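Local coordinates for protein transcription regulator (Lactobacillus plantarum WCFS1, PDB 3CLK) that probably acts as a dimeric, DNA-binding transcription regulator whose periplasmic-binding-protein-like domain is likely to sense a small effector, at residues S237-F240 with F241-G244; Q249-H252 with Q253-K256. One frame throughout, in Å; residues are numbered along the deposited sequence.

Contact 1: S237-F240 with F241-G244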
ATOM      1  N   SER B 237       2.553  13.283 -10.470  1.00 18.55           N
ATOM      2  CA  SER B 237       2.039  11.928 -10.538  1.00 20.18           C
ATOM      3  C   SER B 237       2.573  11.131 -11.705  1.00 21.20           C
ATOM      4  O   SER B 237       2.663  11.637 -12.824  1.00 21.92           O
ATOM      5  CB  SER B 237       0.515  11.971 -10.586  1.00 19.78           C
ATOM      6  OG  SER B 237       0.030  12.748  -9.506  1.00 20.22           O
ATOM      7  N   GLN B 238       2.946   9.885 -11.426  1.00 21.03           N
ATOM      8  CA  GLN B 238       3.461   8.988 -12.452  1.00 22.25           C
ATOM      9  C   GLN B 238       2.281   8.142 -12.888  1.00 21.85           C
ATOM     10  O   GLN B 238       1.414   7.812 -12.076  1.00 20.64           O
ATOM     11  CB  GLN B 238       4.551   8.064 -11.889  1.00 21.05           C
ATOM     12  CG  GLN B 238       5.761   8.773 -11.313  1.00 22.49           C
ATOM     13  CD  GLN B 238       6.924   7.818 -11.081  1.00 22.31           C
ATOM     14  OE1 GLN B 238       7.432   7.214 -12.021  1.00 25.56           O
ATOM     15  NE2 GLN B 238       7.340   7.675  -9.830  1.00 19.57           N
ATOM     16  N   ASP B 239       2.246   7.784 -14.165  1.00 22.36           N
ATOM     17  CA  ASP B 239       1.155   6.969 -14.664  1.00 23.59           C
ATOM     18  C   ASP B 239       1.540   5.502 -14.559  1.00 24.22           C
ATOM     19  O   ASP B 239       1.782   4.846 -15.574  1.00 24.73           O
ATOM     20  CB  ASP B 239       0.842   7.321 -16.118  1.00 25.51           C
ATOM     21  CG  ASP B 239      -0.490   6.761 -16.574  1.00 25.82           C
ATOM     22  OD1 ASP B 239      -0.967   5.784 -15.966  1.00 24.58           O
ATOM     23  OD2 ASP B 239      -1.060   7.292 -17.547  1.00 31.27           O
ATOM     24  N   PHE B 240       1.594   4.997 -13.326  1.00 22.80           N
ATOM     25  CA  PHE B 240       1.956   3.606 -13.061  1.00 22.11           C
ATOM     26  C   PHE B 240       1.058   2.633 -13.820  1.00 22.83           C
ATOM     27  O   PHE B 240       1.525   1.628 -14.362  1.00 20.67           O
ATOM     28  CB  PHE B 240       1.854   3.305 -11.560  1.00 19.60           C
ATOM     29  CG  PHE B 240       2.759   4.151 -10.700  1.00 20.50           C
ATOM     30  CD1 PHE B 240       4.142   4.073 -10.830  1.00 18.77           C
ATOM     31  CD2 PHE B 240       2.225   5.011  -9.740  1.00 18.59           C
ATOM     32  CE1 PHE B 240       4.990   4.841 -10.010  1.00 19.41           C
ATOM     33  CE2 PHE B 240       3.061   5.779  -8.919  1.00 18.96           C
ATOM     34  CZ  PHE B 240       4.440   5.694  -9.052  1.00 18.39           C
ATOM     35  N   PHE B 241      -0.235   2.929 -13.845  1.00 23.17           N
ATOM     36  CA  PHE B 241      -1.191   2.069 -14.525  1.00 24.13           C
ATOM     37  C   PHE B 241      -0.742   1.849 -15.967  1.00 23.73           C
ATOM     38  O   PHE B 241      -0.638   0.711 -16.431  1.00 23.60           O
ATOM     39  CB  PHE B 241      -2.579   2.709 -14.520  1.00 25.60           C
ATOM     40  CG  PHE B 241      -3.676   1.778 -14.961  1.00 28.63           C
ATOM     41  CD1 PHE B 241      -4.298   0.936 -14.045  1.00 29.21           C
ATOM     42  CD2 PHE B 241      -4.080   1.737 -16.293  1.00 28.09           C
ATOM     43  CE1 PHE B 241      -5.315   0.066 -14.448  1.00 30.30           C
ATOM     44  CE2 PHE B 241      -5.094   0.871 -16.707  1.00 31.04           C
ATOM     45  CZ  PHE B 241      -5.713   0.034 -15.779  1.00 29.39           C
ATOM     46  N   GLN B 242      -0.472   2.945 -16.665  1.00 22.61           N
ATOM     47  CA  GLN B 242      -0.044   2.879 -18.048  1.00 24.58           C
ATOM     48  C   GLN B 242       1.253   2.091 -18.203  1.00 23.56           C
ATOM     49  O   GLN B 242       1.441   1.397 -19.199  1.00 22.71           O
ATOM     50  CB  GLN B 242       0.130   4.286 -18.616  1.00 27.28           C
ATOM     51  CG  GLN B 242       0.442   4.304 -20.110  1.00 31.32           C
ATOM     52  CD  GLN B 242      -0.578   3.517 -20.921  1.00 35.23           C
ATOM     53  OE1 GLN B 242      -1.790   3.708 -20.772  1.00 36.94           O
ATOM     54  NE2 GLN B 242      -0.093   2.633 -21.788  1.00 35.91           N
HETATM   55  N   MSE B 243       2.148   2.200 -17.229  1.00 21.98           N
HETATM   56  CA  MSE B 243       3.394   1.455 -17.295  1.00 23.11           C
HETATM   57  C   MSE B 243       3.053  -0.021 -17.383  1.00 22.32           C
HETATM   58  O   MSE B 243       3.644  -0.761 -18.168  1.00 23.47           O
HETATM   59  CB  MSE B 243       4.239   1.695 -16.047  1.00 24.74           C
HETATM   60  CG  MSE B 243       4.753   3.103 -15.925  1.00 25.37           C
HETATM   61 SE   MSE B 243       5.952   3.255 -14.430  1.00 30.47          SE
HETATM   62  CE  MSE B 243       5.892   5.181 -14.202  1.00 25.94           C
ATOM     63  N   GLY B 244       2.088  -0.429 -16.569  1.00 21.50           N
ATOM     64  CA  GLY B 244       1.661  -1.813 -16.538  1.00 23.31           C
ATOM     65  C   GLY B 244       0.980  -2.245 -17.817  1.00 25.64           C
ATOM     66  O   GLY B 244       1.165  -3.375 -18.283  1.00 23.77           O
TER
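A chi1 of -166° sets the Asp239 carboxylate away from its own N and beside its carbonyl carbon, where it meets Gln242 in the first turn of helix 240-256. Met243, modelled as selenomethionine, has CG anti to the carbonyl carbon (chi1 -67°), and its extended chain carries CE alongside Phe240 to Gln238. The worked example is a helix N-cap. Asp239 OD1 accepts from Gln242 N at 3.0 Å along a fairly straight path, the N-H...O angle being 160°. The donor reaches OD1 from above the carboxylate plane, and the aliphatic root of Gln242 lies against the same acid, its CB 3.2 Å from Asp239 OD1. Beyond that root the Gln242 chain bends off, and its amide pairs with Thr246 OG1 one turn on. The first helical backbone bonds follow: Met243 N gives to Asp239 O at 3.1 Å, and Gly244 N to Phe240 O.

On the inner side, Met243 lies alongside Phe240, both pointing the same way, in an oblique Met-aromatic contact with SE of Met243 5.4 Å from the centroid of the Phe240 ring. Met243 CE rests 4.0 Å from Phe240 CD1 and 3.4 Å from Gln238 OE1. Gln238 also lays its CB over one face of the Phe240 ring, toward the rim, while its amide is held by Asp221 and Ser107. Asp239 itself centres an inverse gamma turn in the passage from strand 234-237 to the helix, within the periplasmic-binding-protein-like domain.

Chemically, the junction divides its labour: a carboxylate occupies an N-H at the helix start and would probably be stabilised by the helix dipole, while the buried amide of Gln238 has both polar atoms satisfied beside an apolar methyl and ring.

Contact 2: Q249-H252 with Q253-K256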
ATOM      1  N   GLN B 249       1.953  -5.027 -23.308  1.00 31.47           N
ATOM      2  CA  GLN B 249       1.905  -4.875 -24.761  1.00 33.19           C
ATOM      3  C   GLN B 249       3.260  -5.174 -25.398  1.00 33.28           C
ATOM      4  O   GLN B 249       3.329  -5.559 -26.565  1.00 33.89           O
ATOM      5  CB  GLN B 249       1.435  -3.464 -25.143  1.00 32.18           C
ATOM      6  CG  GLN B 249       0.009  -3.156 -24.691  1.00 35.35           C
ATOM      7  CD  GLN B 249      -0.491  -1.807 -25.173  1.00 35.34           C
ATOM      8  OE1 GLN B 249       0.185  -0.793 -25.026  1.00 35.61           O
ATOM      9  NE2 GLN B 249      -1.689  -1.791 -25.747  1.00 37.73           N
ATOM     10  N   GLN B 250       4.341  -5.002 -24.640  1.00 32.88           N
ATOM     11  CA  GLN B 250       5.668  -5.298 -25.166  1.00 32.40           C
ATOM     12  C   GLN B 250       5.846  -6.815 -25.230  1.00 33.19           C
ATOM     13  O   GLN B 250       6.471  -7.336 -26.160  1.00 31.06           O
ATOM     14  CB  GLN B 250       6.762  -4.676 -24.289  1.00 35.16           C
ATOM     15  CG  GLN B 250       6.893  -3.166 -24.429  1.00 35.84           C
ATOM     16  CD  GLN B 250       7.300  -2.733 -25.831  1.00 38.55           C
ATOM     17  OE1 GLN B 250       8.407  -3.024 -26.296  1.00 38.17           O
ATOM     18  NE2 GLN B 250       6.402  -2.033 -26.513  1.00 37.44           N
ATOM     19  N   ILE B 251       5.289  -7.519 -24.245  1.00 32.50           N
ATOM     20  CA  ILE B 251       5.373  -8.978 -24.210  1.00 34.46           C
ATOM     21  C   ILE B 251       4.523  -9.535 -25.342  1.00 36.08           C
ATOM     22  O   ILE B 251       4.979 -10.367 -26.127  1.00 36.12           O
ATOM     23  CB  ILE B 251       4.838  -9.556 -22.880  1.00 32.13           C
ATOM     24  CG1 ILE B 251       5.721  -9.106 -21.714  1.00 31.76           C
ATOM     25  CG2 ILE B 251       4.794 -11.072 -22.958  1.00 31.73           C
ATOM     26  CD1 ILE B 251       5.256  -9.629 -20.351  1.00 29.91           C
ATOM     27  N   HIS B 252       3.281  -9.066 -25.415  1.00 36.80           N
ATOM     28  CA  HIS B 252       2.354  -9.499 -26.452  1.00 38.55           C
ATOM     29  C   HIS B 252       2.975  -9.271 -27.829  1.00 38.29           C
ATOM     30  O   HIS B 252       2.882 -10.116 -28.715  1.00 39.22           O
ATOM     31  CB  HIS B 252       1.048  -8.707 -26.351  1.00 40.13           C
ATOM     32  CG  HIS B 252       0.080  -8.990 -27.460  1.00 40.71           C
ATOM     33  ND1 HIS B 252      -0.813  -8.049 -27.922  1.00 42.40           N
ATOM     34  CD2 HIS B 252      -0.146 -10.111 -28.184  1.00 41.94           C
ATOM     35  CE1 HIS B 252      -1.549  -8.576 -28.885  1.00 41.65           C
ATOM     36  NE2 HIS B 252      -1.163  -9.827 -29.063  1.00 41.02           N
ATOM     37  N   GLN B 253       3.607  -8.117 -27.996  1.00 39.00           N
ATOM     38  CA  GLN B 253       4.241  -7.750 -29.253  1.00 39.03           C
ATOM     39  C   GLN B 253       5.464  -8.612 -29.562  1.00 40.46           C
ATOM     40  O   GLN B 253       5.807  -8.810 -30.730  1.00 37.15           O
ATOM     41  CB  GLN B 253       4.641  -6.276 -29.211  1.00 39.14           C
ATOM     42  CG  GLN B 253       5.216  -5.725 -30.500  1.00 39.58           C
ATOM     43  CD  GLN B 253       4.282  -5.909 -31.686  1.00 41.57           C
ATOM     44  OE1 GLN B 253       3.073  -5.683 -31.583  1.00 40.67           O
ATOM     45  NE2 GLN B 253       4.842  -6.310 -32.824  1.00 39.27           N
ATOM     46  N   SER B 254       6.113  -9.125 -28.517  1.00 40.68           N
ATOM     47  CA  SER B 254       7.298  -9.959 -28.696  1.00 42.35           C
ATOM     48  C   SER B 254       6.924 -11.354 -29.190  1.00 43.72           C
ATOM     49  O   SER B 254       7.737 -12.028 -29.822  1.00 44.64           O
ATOM     50  CB  SER B 254       8.084 -10.076 -27.386  1.00 40.75           C
ATOM     51  OG  SER B 254       7.407 -10.904 -26.458  1.00 40.03           O
ATOM     52  N   VAL B 255       5.705 -11.793 -28.895  1.00 45.42           N
ATOM     53  CA  VAL B 255       5.261 -13.106 -29.350  1.00 47.87           C
ATOM     54  C   VAL B 255       4.661 -12.959 -30.745  1.00 49.21           C
ATOM     55  O   VAL B 255       4.756 -13.864 -31.574  1.00 49.66           O
ATOM     56  CB  VAL B 255       4.194 -13.720 -28.412  1.00 47.61           C
ATOM     57  CG1 VAL B 255       4.686 -13.688 -26.981  1.00 47.78           C
ATOM     58  CG2 VAL B 255       2.877 -12.982 -28.552  1.00 48.59           C
ATOM     59  N   LYS B 256       4.048 -11.805 -30.993  1.00 50.47           N
ATOM     60  CA  LYS B 256       3.438 -11.524 -32.287  1.00 52.10           C
ATOM     61  C   LYS B 256       4.491 -11.455 -33.389  1.00 51.97           C
ATOM     62  O   LYS B 256       4.407 -12.180 -34.381  1.00 52.32           O
ATOM     63  CB  LYS B 256       2.664 -10.205 -32.235  1.00 53.35           C
ATOM     64  CG  LYS B 256       1.296 -10.293 -31.573  1.00 55.97           C
ATOM     65  CD  LYS B 256       0.284 -11.015 -32.457  1.00 56.26           C
ATOM     66  CE  LYS B 256      -1.123 -10.925 -31.874  1.00 56.89           C
ATOM     67  NZ  LYS B 256      -2.160 -11.525 -32.762  1.00 57.07           N
TER
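His252 and Lys256 meet in a local contact one turn apart, on the last two turns of helix 240-256, with the Ser254 hydroxyl bonded back to Ile251 O. The imidazole and the lysine chain cross at a slant. CG of His252 is anti to the backbone N (chi1 174°), which carries the ring forward along the helix, and the Lys256 chain, bent at chi2, bears on its NE2 corner: Lys256 CE comes within 3.0 Å of His252 NE2, a tight approach, and Lys256 CG within 3.5 Å of the same atom. The ammonium NZ of Lys256 stays 4.2 Å from His252 NE2, so it is the lysine methylenes, not the ammonium, that touch the ring, and the nearby positive charge would probably disfavour protonation of the imidazole. An alanine here would remove the imidazole and is likely to leave the Lys256 methylenes without their support and a gap against Asn37 and Tyr39.

Toward the buried side, Ser254 OG donates to Ile251 O, a rather short bond of 2.5 Å that arrives in the carbonyl plane on a lone pair. Ile251 O also takes Val255 N at 3.2 Å, so it accepts from two donors. Gln253 N gives to Gln249 O at 2.9 Å. Ser254 O goes on to bind Asn260 ND2 in the loop that follows. An i to i+4 side-chain pair and a serine-to-carbonyl bond from i to i-3 thus mark the outer end of helix 240-256 in the periplasmic-binding-protein-like domain.

Overall arrangement
Read from the N terminus, the chain has already built both six-stranded sheets, except for their last strands, when it leaves strand 234-237 for the other lobe. Contact 1 lies at that crossing: residues 237-244 turn out of the strand and start helix 240-256, bringing it against helix 22-34 and the loops near Ser95 and Ser107. Contact 2 comes later in series, at the far end of the same helix, where 249-256 run beside Asn37, Tyr39 and Pro90. Neither contact closes a long loop, and they neither nest nor cross. The centres of contact 1 and contact 2 are about 19 Å apart. One rod thus joins the interlobe junction to the outer end of one lobe.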